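Local coordinates for protein tyrosinase (Aspergillus oryzae, PDB 6JU8) that probably oxidises L-tyrosine and L-dopa to L-dopaquinone with molecular oxygen at a dinuclear copper centre, a step of melanin biosynthesis, at residues A[261-266]-A[352-357]; A[197-202]-A[254-259]; A[16-21]-A[138-143]; A[27-32]-A[44-49]. The protein carries 1 engineered substitution. All blocks are in the same frame, centred on the assembly; numbering follows the deposited sequence.

Overall arrangement
The four contacts form a series across the subunit, linked by a shared helix (1 and 2) and by packing (2 with 4, 4 with 3). Contacts 1 and 2 share helix 258-267, with centres about 15 Å apart. Contact 2 touches contact 4 where L197 CD2 lies 3.9 Å from F46 CZ. Contact 4 touches contact 3, about 15 Å away between centres, as L45 packs on W138 and A142, and T44 on W138. Contacts 1 and 3 have centres about 39 Å apart, on opposite sides of the chain's centre. Contact 1 comes nearest an annotated copper ligand: the side chains of A264 and H336 are about 11 Å apart. All but contact 3 also touch the second subunit.

Contact 1. Residues A[261-266]-A[352-357]; sequences ANLALN and LKLWGA
On the helix whose L263 and A264 pack against L354, the carbonyl oxygen of N262 serves two donors at once. N266 N lies 3.2 Å from N262 O, and N266 ND2 reaches the same N262 O at 2.9 Å from the opposite face of the carbonyl plane. The side-chain bond is bent, 138° at the hydrogen; ND2 also bonds to L168 O, which ties the amide to a neighbouring loop.

The contact itself is apolar. The CD2 methyl of L354 meets L263 CD2 at 3.7 Å and A264 CB at 3.9 Å, so one methyl sits against two successive residues of the helix. L263 has its CG anti to the backbone N (chi1 -180°), a setting that carries CD2 across to K353 O, 3.7 Å away. Beyond this patch K353 NZ forms a salt bridge with E267, at the end of the same helix, and W355 O accepts from R260 NH1. R260 of the second subunit packs on L263.

Methyl packing thus makes the direct join between the helix and the turn leading to strand 356-357, while charged and hydrogen-bonding ties at its margins probably set how the two are aligned.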
# COMPACT_ATOMS: atom_id res chain seq x y z
N ALA A 261 4.83 6.98 5.82
CA ALA A 261 4.46 8.38 6.07
C ALA A 261 4.30 8.61 7.58
O ALA A 261 4.81 9.57 8.14
CB ALA A 261 3.15 8.70 5.39
N ASN A 262 3.65 7.68 8.28
CA ASN A 262 3.49 7.85 9.72
C ASN A 262 4.84 7.79 10.43
O ASN A 262 5.10 8.58 11.36
CB ASN A 262 2.57 6.78 10.31
CG ASN A 262 1.11 7.00 9.99
OD1 ASN A 262 0.75 8.00 9.37
ND2 ASN A 262 0.27 6.07 10.40
N LEU A 263 5.74 6.90 9.99
CA LEU A 263 7.08 6.87 10.57
C LEU A 263 7.76 8.23 10.42
O LEU A 263 8.37 8.75 11.36
CB LEU A 263 7.92 5.79 9.87
CG LEU A 263 9.36 5.62 10.35
CD1 LEU A 263 9.40 5.08 11.78
CD2 LEU A 263 10.12 4.67 9.43
N ALA A 264 7.70 8.81 9.22
CA ALA A 264 8.34 10.09 8.95
C ALA A 264 7.73 11.20 9.80
O ALA A 264 8.45 12.05 10.30
CB ALA A 264 8.16 10.45 7.48
N LEU A 265 6.41 11.24 9.96
CA LEU A 265 5.77 12.26 10.79
C LEU A 265 6.33 12.23 12.20
O LEU A 265 6.56 13.30 12.77
CB LEU A 265 4.26 12.09 10.80
CG LEU A 265 3.51 12.30 9.50
CD1 LEU A 265 2.08 11.80 9.70
CD2 LEU A 265 3.50 13.76 9.08
N ASN A 266 6.54 11.03 12.74
CA ASN A 266 6.99 10.91 14.12
C ASN A 266 8.49 10.97 14.29
O ASN A 266 8.96 11.35 15.38
CB ASN A 266 6.38 9.63 14.73
CG ASN A 266 4.88 9.81 14.86
OD1 ASN A 266 4.39 10.57 15.71
ND2 ASN A 266 4.13 9.12 14.00
N LEU A 352 17.64 3.93 5.12
CA LEU A 352 16.81 3.10 4.25
C LEU A 352 15.37 2.98 4.72
O LEU A 352 14.46 2.86 3.89
CB LEU A 352 17.45 1.70 4.11
CG LEU A 352 18.65 1.64 3.16
CD1 LEU A 352 19.29 0.26 3.21
CD2 LEU A 352 18.23 1.96 1.73
N LYS A 353 15.13 3.10 6.02
CA LYS A 353 13.78 2.97 6.55
C LYS A 353 12.85 4.05 6.01
O LYS A 353 11.63 3.85 6.18
CB LYS A 353 13.77 3.06 8.08
CG LYS A 353 14.35 4.41 8.54
CD LYS A 353 14.47 4.44 10.06
CE LYS A 353 15.41 5.57 10.49
NZ LYS A 353 15.26 5.89 11.94
N LEU A 354 13.31 5.15 5.43
CA LEU A 354 12.43 6.17 4.88
C LEU A 354 12.58 6.33 3.37
O LEU A 354 12.08 7.29 2.80
CB LEU A 354 12.59 7.52 5.59
CG LEU A 354 11.97 7.63 6.98
CD1 LEU A 354 12.25 9.00 7.59
CD2 LEU A 354 10.45 7.39 6.93
N TRP A 355 13.23 5.37 2.70
CA TRP A 355 13.38 5.45 1.24
C TRP A 355 12.03 5.43 0.53
O TRP A 355 11.15 4.65 0.89
CB TRP A 355 14.21 4.25 0.79
CG TRP A 355 14.63 4.23 -0.65
CD1 TRP A 355 14.69 5.25 -1.57
CD2 TRP A 355 15.09 3.05 -1.32
NE1 TRP A 355 15.15 4.79 -2.78
CE2 TRP A 355 15.40 3.42 -2.65
CE3 TRP A 355 15.25 1.71 -0.92
CZ2 TRP A 355 15.87 2.50 -3.58
CZ3 TRP A 355 15.73 0.80 -1.86
CH2 TRP A 355 16.04 1.19 -3.17
N GLY A 356 11.87 6.29 -0.46
CA GLY A 356 10.82 6.27 -1.43
C GLY A 356 10.27 7.66 -1.71
O GLY A 356 10.26 8.52 -0.81
N ALA A 357 9.81 7.86 -2.94
CA ALA A 357 9.28 9.18 -3.31
C ALA A 357 7.83 9.08 -3.78
O ALA A 357 7.37 8.03 -4.25
CB ALA A 357 10.12 9.80 -4.42

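Contact 2. Residues A[197-202]-A[254-259]; sequences LYRFQM and GGQNWL
Y198 carries its ring with CG anti to the backbone N (chi1 -179°), and Q256 folds its chain at chi2 (-47°), so that the aliphatic part of the glutamine meets the tyrosine ring in a CH-pi contact. The motif joins the loop after strand 190-194 to the turn that leads into helix 258-267, in the common central domain of tyrosinase. Q256 CG lies 3.5 Å from the centroid of the Y198 ring, 16° off the ring normal. It is displaced toward the phenol end, where Q256 CG is 3.4 Å from Y198 CZ.

The amide beyond it is buried and its polar atoms are satisfied elsewhere: NE2 donates to T237 O, and OE1 accepts from K239 NZ. Two acceptors, Y198 O and Q256 OE1, stand 3.4 Å apart, and the lysine probably eases their mutual repulsion. Q256 NE2 also touches R199 CB at 3.4 Å. The arginine then bends away to D253 and S236, with the side-chain amide of Q201 lying over one face of its guanidinium.

Just past Q256 the backbone makes an inverse gamma turn centred on N257, whose ND2 donates to G254 O at 2.9 Å and also to K239 O. N257 packs in addition on L259 of the second subunit. A water bridges the two segments, 2.7 Å from Y198 OH and accepting from Q256 N at 2.9 Å.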
# COMPACT_ATOMS: atom_id res chain seq x y z
N LEU A 197 -10.63 9.38 -1.33
CA LEU A 197 -9.59 10.07 -0.56
C LEU A 197 -8.30 9.27 -0.48
O LEU A 197 -7.27 9.79 -0.02
CB LEU A 197 -10.09 10.39 0.84
CG LEU A 197 -11.22 11.43 0.91
CD1 LEU A 197 -11.80 11.40 2.30
CD2 LEU A 197 -10.69 12.80 0.51
N TYR A 198 -8.32 8.01 -0.89
CA TYR A 198 -7.14 7.15 -0.73
C TYR A 198 -6.03 7.46 -1.72
O TYR A 198 -4.86 7.33 -1.42
CB TYR A 198 -7.60 5.71 -0.89
CG TYR A 198 -6.65 4.58 -0.77
CD1 TYR A 198 -6.06 4.26 0.46
CD2 TYR A 198 -6.34 3.76 -1.85
CE1 TYR A 198 -5.20 3.19 0.61
CE2 TYR A 198 -5.47 2.68 -1.73
CZ TYR A 198 -4.91 2.41 -0.50
OH TYR A 198 -4.06 1.33 -0.37
N ARG A 199 -6.43 7.86 -2.93
CA ARG A 199 -5.52 8.09 -4.02
C ARG A 199 -6.30 8.74 -5.15
O ARG A 199 -7.54 8.76 -5.07
CB ARG A 199 -4.83 6.82 -4.55
CG ARG A 199 -5.75 5.76 -5.10
CD ARG A 199 -6.04 5.86 -6.59
NE ARG A 199 -6.74 4.62 -7.02
CZ ARG A 199 -6.08 3.52 -7.34
NH1 ARG A 199 -4.75 3.53 -7.28
NH2 ARG A 199 -6.73 2.43 -7.70
N PHE A 200 -5.59 9.22 -6.16
CA PHE A 200 -6.25 9.64 -7.40
C PHE A 200 -5.51 8.99 -8.56
O PHE A 200 -4.26 8.98 -8.58
CB PHE A 200 -6.25 11.16 -7.54
CG PHE A 200 -6.76 11.62 -8.90
CD1 PHE A 200 -8.11 11.47 -9.22
CD2 PHE A 200 -5.91 12.18 -9.82
CE1 PHE A 200 -8.58 11.87 -10.46
CE2 PHE A 200 -6.36 12.59 -11.08
CZ PHE A 200 -7.71 12.45 -11.37
N GLN A 201 -6.26 8.45 -9.51
CA GLN A 201 -5.61 7.92 -10.70
C GLN A 201 -6.38 8.33 -11.95
O GLN A 201 -7.60 8.58 -11.89
CB GLN A 201 -5.45 6.40 -10.66
CG GLN A 201 -6.76 5.62 -10.74
CD GLN A 201 -6.51 4.12 -10.79
OE1 GLN A 201 -5.42 3.68 -11.14
NE2 GLN A 201 -7.51 3.35 -10.41
N MET A 202 -5.63 8.39 -13.04
CA MET A 202 -6.26 8.55 -14.35
C MET A 202 -6.47 7.17 -14.95
O MET A 202 -6.24 6.12 -14.33
CB MET A 202 -5.41 9.46 -15.23
CG MET A 202 -5.33 10.92 -14.73
SD MET A 202 -6.95 11.74 -14.73
CE MET A 202 -6.95 12.39 -16.41
N GLY A 254 2.49 2.83 -7.23
CA GLY A 254 3.45 2.50 -6.22
C GLY A 254 2.88 2.29 -4.84
O GLY A 254 3.61 1.95 -3.90
N GLY A 255 1.57 2.47 -4.70
CA GLY A 255 0.87 2.22 -3.46
C GLY A 255 0.79 3.40 -2.52
O GLY A 255 1.44 4.43 -2.66
N GLN A 256 -0.09 3.25 -1.53
CA GLN A 256 -0.28 4.24 -0.47
C GLN A 256 0.48 3.71 0.74
O GLN A 256 -0.09 2.98 1.57
CB GLN A 256 -1.78 4.40 -0.19
CG GLN A 256 -2.58 4.71 -1.46
CD GLN A 256 -1.94 5.79 -2.31
OE1 GLN A 256 -1.55 6.85 -1.82
NE2 GLN A 256 -1.83 5.53 -3.61
N ASN A 257 1.77 4.03 0.80
CA ASN A 257 2.63 3.40 1.83
C ASN A 257 2.57 4.22 3.11
O ASN A 257 3.51 4.88 3.55
CB ASN A 257 4.03 3.22 1.27
CG ASN A 257 3.95 2.33 0.02
OD1 ASN A 257 3.68 1.13 0.12
ND2 ASN A 257 4.15 2.90 -1.16
N TRP A 258 1.38 4.20 3.71
CA TRP A 258 1.01 5.05 4.83
C TRP A 258 1.78 4.75 6.10
O TRP A 258 1.96 5.66 6.92
CB TRP A 258 -0.50 4.99 5.06
CG TRP A 258 -1.10 3.67 5.42
CD1 TRP A 258 -1.66 2.75 4.58
CD2 TRP A 258 -1.22 3.13 6.75
NE1 TRP A 258 -2.12 1.67 5.29
CE2 TRP A 258 -1.86 1.88 6.63
CE3 TRP A 258 -0.86 3.58 8.02
CZ2 TRP A 258 -2.13 1.07 7.74
CZ3 TRP A 258 -1.13 2.79 9.13
CH2 TRP A 258 -1.77 1.53 8.97
N LEU A 259 2.32 3.54 6.26
CA LEU A 259 3.12 3.28 7.46
C LEU A 259 4.42 4.08 7.40
O LEU A 259 4.94 4.49 8.44
CB LEU A 259 3.50 1.80 7.56
CG LEU A 259 2.33 0.84 7.82
CD1 LEU A 259 2.80 -0.59 7.60
CD2 LEU A 259 1.80 1.03 9.24
O HOH W 1 -1.89 0.95 -1.85

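Contact 3. Residues A[16-21]-A[138-143]; sequences PKHPLP and WENEAK
The imidazole of H18 has K143 CB over one face, nearly above the centre of the ring, and the side-chain amide of N140 at its edge, with N140 CG in the ring plane. K143 CB is 3.6 Å from the centroid of the H18 ring and 14° off its normal, a CH-pi contact made over the face. Ring and amide planes are turned 43° apart. The approach of N140 OD1 to the ring carbon CE1 is too short to be trusted, and the 3.3 Å between H18 NE2 and N140 OD1 has too poor an angle for a hydrogen bond.

From its chi1 of -72° the lysine chain runs fully extended past the ring. K143 CD still touches the imidazole, 3.7 Å from H18 NE2, before the chain leaves the histidine and delivers its ammonium group to D15 in a salt bridge. H18 NE2 and K143 NZ stay 5.2 Å apart. The other ring nitrogen, ND1, pairs with Q144 NE2, which, with K143 over the face, probably limits the rotation of the ring.

A smaller touch lies further along the loop, where P21 CG rests 3.7 Å from K143 O; that carbonyl also accepts from R146 NH1. On the far side of the helix, W138 and A142 pack on helices 41-55 and 103-129.

Taken together, this is a CH-pi motif by which the N-terminal loop before helix 26-34 is laid over the last turn of a helix of the tyrosinase central domain, away from the copper sites.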
# COMPACT_ATOMS: atom_id res chain seq x y z
N PRO A 16 -29.59 30.84 6.18
CA PRO A 16 -29.88 31.39 7.50
C PRO A 16 -29.94 30.29 8.56
O PRO A 16 -29.71 30.52 9.74
CB PRO A 16 -31.25 32.05 7.31
N LYS A 17 -30.27 29.10 8.10
CA LYS A 17 -30.44 27.93 8.93
C LYS A 17 -29.12 27.32 9.39
O LYS A 17 -29.07 26.40 10.22
CB LYS A 17 -31.26 26.90 8.15
N HIS A 18 -28.02 27.78 8.82
CA HIS A 18 -26.72 27.15 8.99
C HIS A 18 -25.62 28.20 9.16
O HIS A 18 -24.78 28.42 8.30
CB HIS A 18 -26.42 26.27 7.78
CG HIS A 18 -27.42 25.20 7.51
ND1 HIS A 18 -27.35 23.97 8.13
CD2 HIS A 18 -28.51 25.13 6.69
CE1 HIS A 18 -28.35 23.21 7.72
NE2 HIS A 18 -29.07 23.89 6.84
N PRO A 19 -25.65 28.92 10.28
CA PRO A 19 -24.64 29.97 10.50
C PRO A 19 -23.23 29.40 10.69
O PRO A 19 -23.04 28.51 11.52
CB PRO A 19 -25.11 30.63 11.79
CG PRO A 19 -26.00 29.62 12.44
CD PRO A 19 -26.66 28.85 11.34
N LEU A 20 -22.29 29.94 9.95
CA LEU A 20 -20.87 29.60 9.92
C LEU A 20 -20.56 28.17 10.34
O LEU A 20 -19.97 27.92 11.39
CB LEU A 20 -20.06 30.57 10.78
CG LEU A 20 -20.07 32.03 10.31
CD1 LEU A 20 -19.47 32.94 11.35
CD2 LEU A 20 -19.35 32.15 8.97
N PRO A 21 -20.91 27.21 9.50
CA PRO A 21 -20.55 25.80 9.79
C PRO A 21 -19.04 25.60 9.85
O PRO A 21 -18.22 26.30 9.26
CB PRO A 21 -21.16 25.07 8.60
CG PRO A 21 -22.29 25.97 8.16
CD PRO A 21 -21.66 27.34 8.23
N TRP A 138 -31.06 15.26 3.83
CA TRP A 138 -29.80 15.20 3.08
C TRP A 138 -29.28 16.59 2.74
O TRP A 138 -28.08 16.90 2.83
CB TRP A 138 -29.95 14.33 1.81
CG TRP A 138 -29.86 12.87 2.15
CD1 TRP A 138 -30.81 12.15 2.83
CD2 TRP A 138 -28.81 11.94 1.87
NE1 TRP A 138 -30.42 10.84 2.98
CE2 TRP A 138 -29.19 10.68 2.40
CE3 TRP A 138 -27.58 12.02 1.22
CZ2 TRP A 138 -28.39 9.54 2.31
CZ3 TRP A 138 -26.78 10.89 1.13
CH2 TRP A 138 -27.19 9.65 1.66
N GLU A 139 -30.21 17.48 2.37
CA GLU A 139 -29.82 18.86 2.06
C GLU A 139 -29.26 19.55 3.30
O GLU A 139 -28.26 20.26 3.19
CB GLU A 139 -31.02 19.64 1.49
CG GLU A 139 -31.41 19.21 0.07
CD GLU A 139 -32.72 19.83 -0.37
OE1 GLU A 139 -33.17 20.75 0.36
OE2 GLU A 139 -33.31 19.43 -1.40
N ASN A 140 -29.90 19.35 4.46
CA ASN A 140 -29.42 19.89 5.71
C ASN A 140 -27.99 19.47 5.99
O ASN A 140 -27.14 20.25 6.44
CB ASN A 140 -30.31 19.41 6.86
CG ASN A 140 -29.81 19.98 8.18
OD1 ASN A 140 -30.03 21.17 8.44
ND2 ASN A 140 -29.15 19.17 8.99
N GLU A 141 -27.71 18.18 5.75
CA GLU A 141 -26.34 17.69 5.99
C GLU A 141 -25.35 18.28 5.00
O GLU A 141 -24.23 18.65 5.38
CB GLU A 141 -26.32 16.17 5.95
CG GLU A 141 -27.09 15.53 7.08
CD GLU A 141 -26.37 15.44 8.40
OE1 GLU A 141 -25.15 15.68 8.49
OE2 GLU A 141 -27.04 15.11 9.39
N ALA A 142 -25.70 18.41 3.72
CA ALA A 142 -24.79 19.08 2.79
C ALA A 142 -24.49 20.52 3.17
O ALA A 142 -23.38 21.02 2.98
CB ALA A 142 -25.40 19.09 1.38
N LYS A 143 -25.50 21.22 3.66
CA LYS A 143 -25.35 22.62 4.04
C LYS A 143 -24.52 22.79 5.30
O LYS A 143 -23.92 23.84 5.54
CB LYS A 143 -26.73 23.25 4.22
CG LYS A 143 -27.44 23.45 2.88
CD LYS A 143 -28.86 23.98 3.12
CE LYS A 143 -29.62 24.04 1.80
NZ LYS A 143 -31.00 24.56 2.01

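Contact 4. Residues A[27-32]-A[44-49]; sequences DDWYLE and TLFVEA
Aromatic packing carries the whole of the direct contact between W29 and F46. The six-membered ring of W29 and the ring of F46 have centroids 5.9 Å apart and planes inclined at 64°, an oblique pairing. Contact is made at a single place: W29 CH2, the outer corner of the indole, lies 3.7 Å from F46 CD2, approaching the phenyl ring at its edge and in its plane. The rest of each ring stands further off, and the two segments bury just 78 Å² between them, both sides summed. Both side chains set out with CG anti to the backbone N, chi1 177° for W29 and -172° for F46, which turns each ring toward the other helix.

Apolar packing from a third part of the chain joins in at the phenylalanine, where L197 packs on F46. One residue before it, L45 meets M122, F125 and I126, and so places helix 41-55 against helix 103-129.

The polar part is one bond of the indole. W29 NE1 is hydrogen-bonded to Q42 OE1, at the start of the helix that bears F46, and this probably fixes how the indole is turned.

The arrangement is that of two consecutive helices, 26-34 and 41-55, packed through a buried aromatic pair. The second of them lies on helix 103-129, which supplies the copper ligand H107 to the helical dinuclear copper fold of tyrosinases.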
# COMPACT_ATOMS: atom_id res chain seq x y z
N ASP A 27 -10.44 13.04 11.49
CA ASP A 27 -10.55 11.80 12.27
C ASP A 27 -11.77 11.91 13.19
O ASP A 27 -12.54 10.95 13.31
CB ASP A 27 -9.28 11.53 13.06
CG ASP A 27 -8.22 10.80 12.27
OD1 ASP A 27 -8.42 10.45 11.08
OD2 ASP A 27 -7.14 10.56 12.86
N ASP A 28 -11.96 13.07 13.84
CA ASP A 28 -13.15 13.24 14.67
C ASP A 28 -14.40 13.03 13.82
O ASP A 28 -15.36 12.37 14.23
CB ASP A 28 -13.22 14.63 15.31
CG ASP A 28 -12.16 14.91 16.36
OD1 ASP A 28 -11.47 13.96 16.79
OD2 ASP A 28 -12.01 16.11 16.71
N TRP A 29 -14.39 13.64 12.65
CA TRP A 29 -15.55 13.58 11.76
C TRP A 29 -15.82 12.16 11.31
O TRP A 29 -16.97 11.71 11.32
CB TRP A 29 -15.29 14.49 10.57
CG TRP A 29 -16.32 14.51 9.51
CD1 TRP A 29 -17.51 15.17 9.46
CD2 TRP A 29 -16.21 13.81 8.25
NE1 TRP A 29 -18.15 14.92 8.27
CE2 TRP A 29 -17.38 14.08 7.50
CE3 TRP A 29 -15.24 12.97 7.72
CZ2 TRP A 29 -17.59 13.54 6.24
CZ3 TRP A 29 -15.43 12.42 6.46
CH2 TRP A 29 -16.60 12.72 5.74
N TYR A 30 -14.78 11.42 10.93
CA TYR A 30 -14.96 10.04 10.49
C TYR A 30 -15.55 9.22 11.63
O TYR A 30 -16.48 8.43 11.42
CB TYR A 30 -13.64 9.44 9.98
CG TYR A 30 -13.88 8.00 9.52
CD1 TYR A 30 -14.58 7.77 8.35
CD2 TYR A 30 -13.48 6.91 10.28
CE1 TYR A 30 -14.85 6.49 7.88
CE2 TYR A 30 -13.76 5.62 9.83
CZ TYR A 30 -14.43 5.42 8.64
OH TYR A 30 -14.74 4.16 8.19
N LEU A 31 -15.06 9.42 12.86
CA LEU A 31 -15.61 8.63 13.97
C LEU A 31 -17.03 9.07 14.28
O LEU A 31 -17.86 8.22 14.60
CB LEU A 31 -14.70 8.76 15.20
CG LEU A 31 -13.27 8.22 14.98
CD1 LEU A 31 -12.38 8.50 16.17
CD2 LEU A 31 -13.27 6.73 14.66
N GLU A 32 -17.35 10.35 14.18
CA GLU A 32 -18.73 10.80 14.41
C GLU A 32 -19.65 10.13 13.37
O GLU A 32 -20.76 9.70 13.66
CB GLU A 32 -18.86 12.31 14.26
CG GLU A 32 -18.19 13.27 15.19
CD GLU A 32 -18.21 14.72 14.74
OE1 GLU A 32 -18.93 15.13 13.80
OE2 GLU A 32 -17.45 15.52 15.34
N THR A 44 -21.20 9.82 3.10
CA THR A 44 -21.70 9.41 1.78
C THR A 44 -21.66 10.55 0.78
O THR A 44 -21.21 10.40 -0.36
CB THR A 44 -23.13 8.89 1.93
OG1 THR A 44 -23.14 7.73 2.78
CG2 THR A 44 -23.74 8.45 0.59
N LEU A 45 -22.10 11.74 1.18
CA LEU A 45 -22.08 12.90 0.29
C LEU A 45 -20.67 13.21 -0.18
O LEU A 45 -20.40 13.50 -1.35
CB LEU A 45 -22.66 14.10 1.05
CG LEU A 45 -24.18 14.14 1.22
CD1 LEU A 45 -24.57 15.32 2.11
CD2 LEU A 45 -24.88 14.16 -0.14
N PHE A 46 -19.70 13.16 0.76
CA PHE A 46 -18.34 13.54 0.42
C PHE A 46 -17.75 12.50 -0.53
O PHE A 46 -17.18 12.82 -1.57
CB PHE A 46 -17.51 13.73 1.68
CG PHE A 46 -16.12 14.30 1.56
CD1 PHE A 46 -15.60 14.83 0.39
CD2 PHE A 46 -15.29 14.30 2.70
CE1 PHE A 46 -14.31 15.35 0.31
CE2 PHE A 46 -14.02 14.85 2.64
CZ PHE A 46 -13.52 15.38 1.46
N VAL A 47 -17.93 11.21 -0.20
CA VAL A 47 -17.41 10.15 -1.08
C VAL A 47 -18.05 10.20 -2.46
O VAL A 47 -17.37 10.11 -3.49
CB VAL A 47 -17.66 8.77 -0.43
CG1 VAL A 47 -17.39 7.65 -1.41
CG2 VAL A 47 -16.81 8.62 0.82
N GLU A 48 -19.38 10.34 -2.52
CA GLU A 48 -20.06 10.28 -3.80
C GLU A 48 -19.75 11.53 -4.62
O GLU A 48 -19.53 11.41 -5.83
CB GLU A 48 -21.57 10.11 -3.63
CG GLU A 48 -21.97 8.79 -2.97
CD GLU A 48 -21.93 7.57 -3.86
OE1 GLU A 48 -21.60 7.65 -5.05
OE2 GLU A 48 -22.24 6.46 -3.36
N ALA A 49 -19.72 12.68 -3.97
CA ALA A 49 -19.40 13.91 -4.71
C ALA A 49 -17.97 13.89 -5.25
O ALA A 49 -17.70 14.27 -6.40
CB ALA A 49 -19.59 15.14 -3.85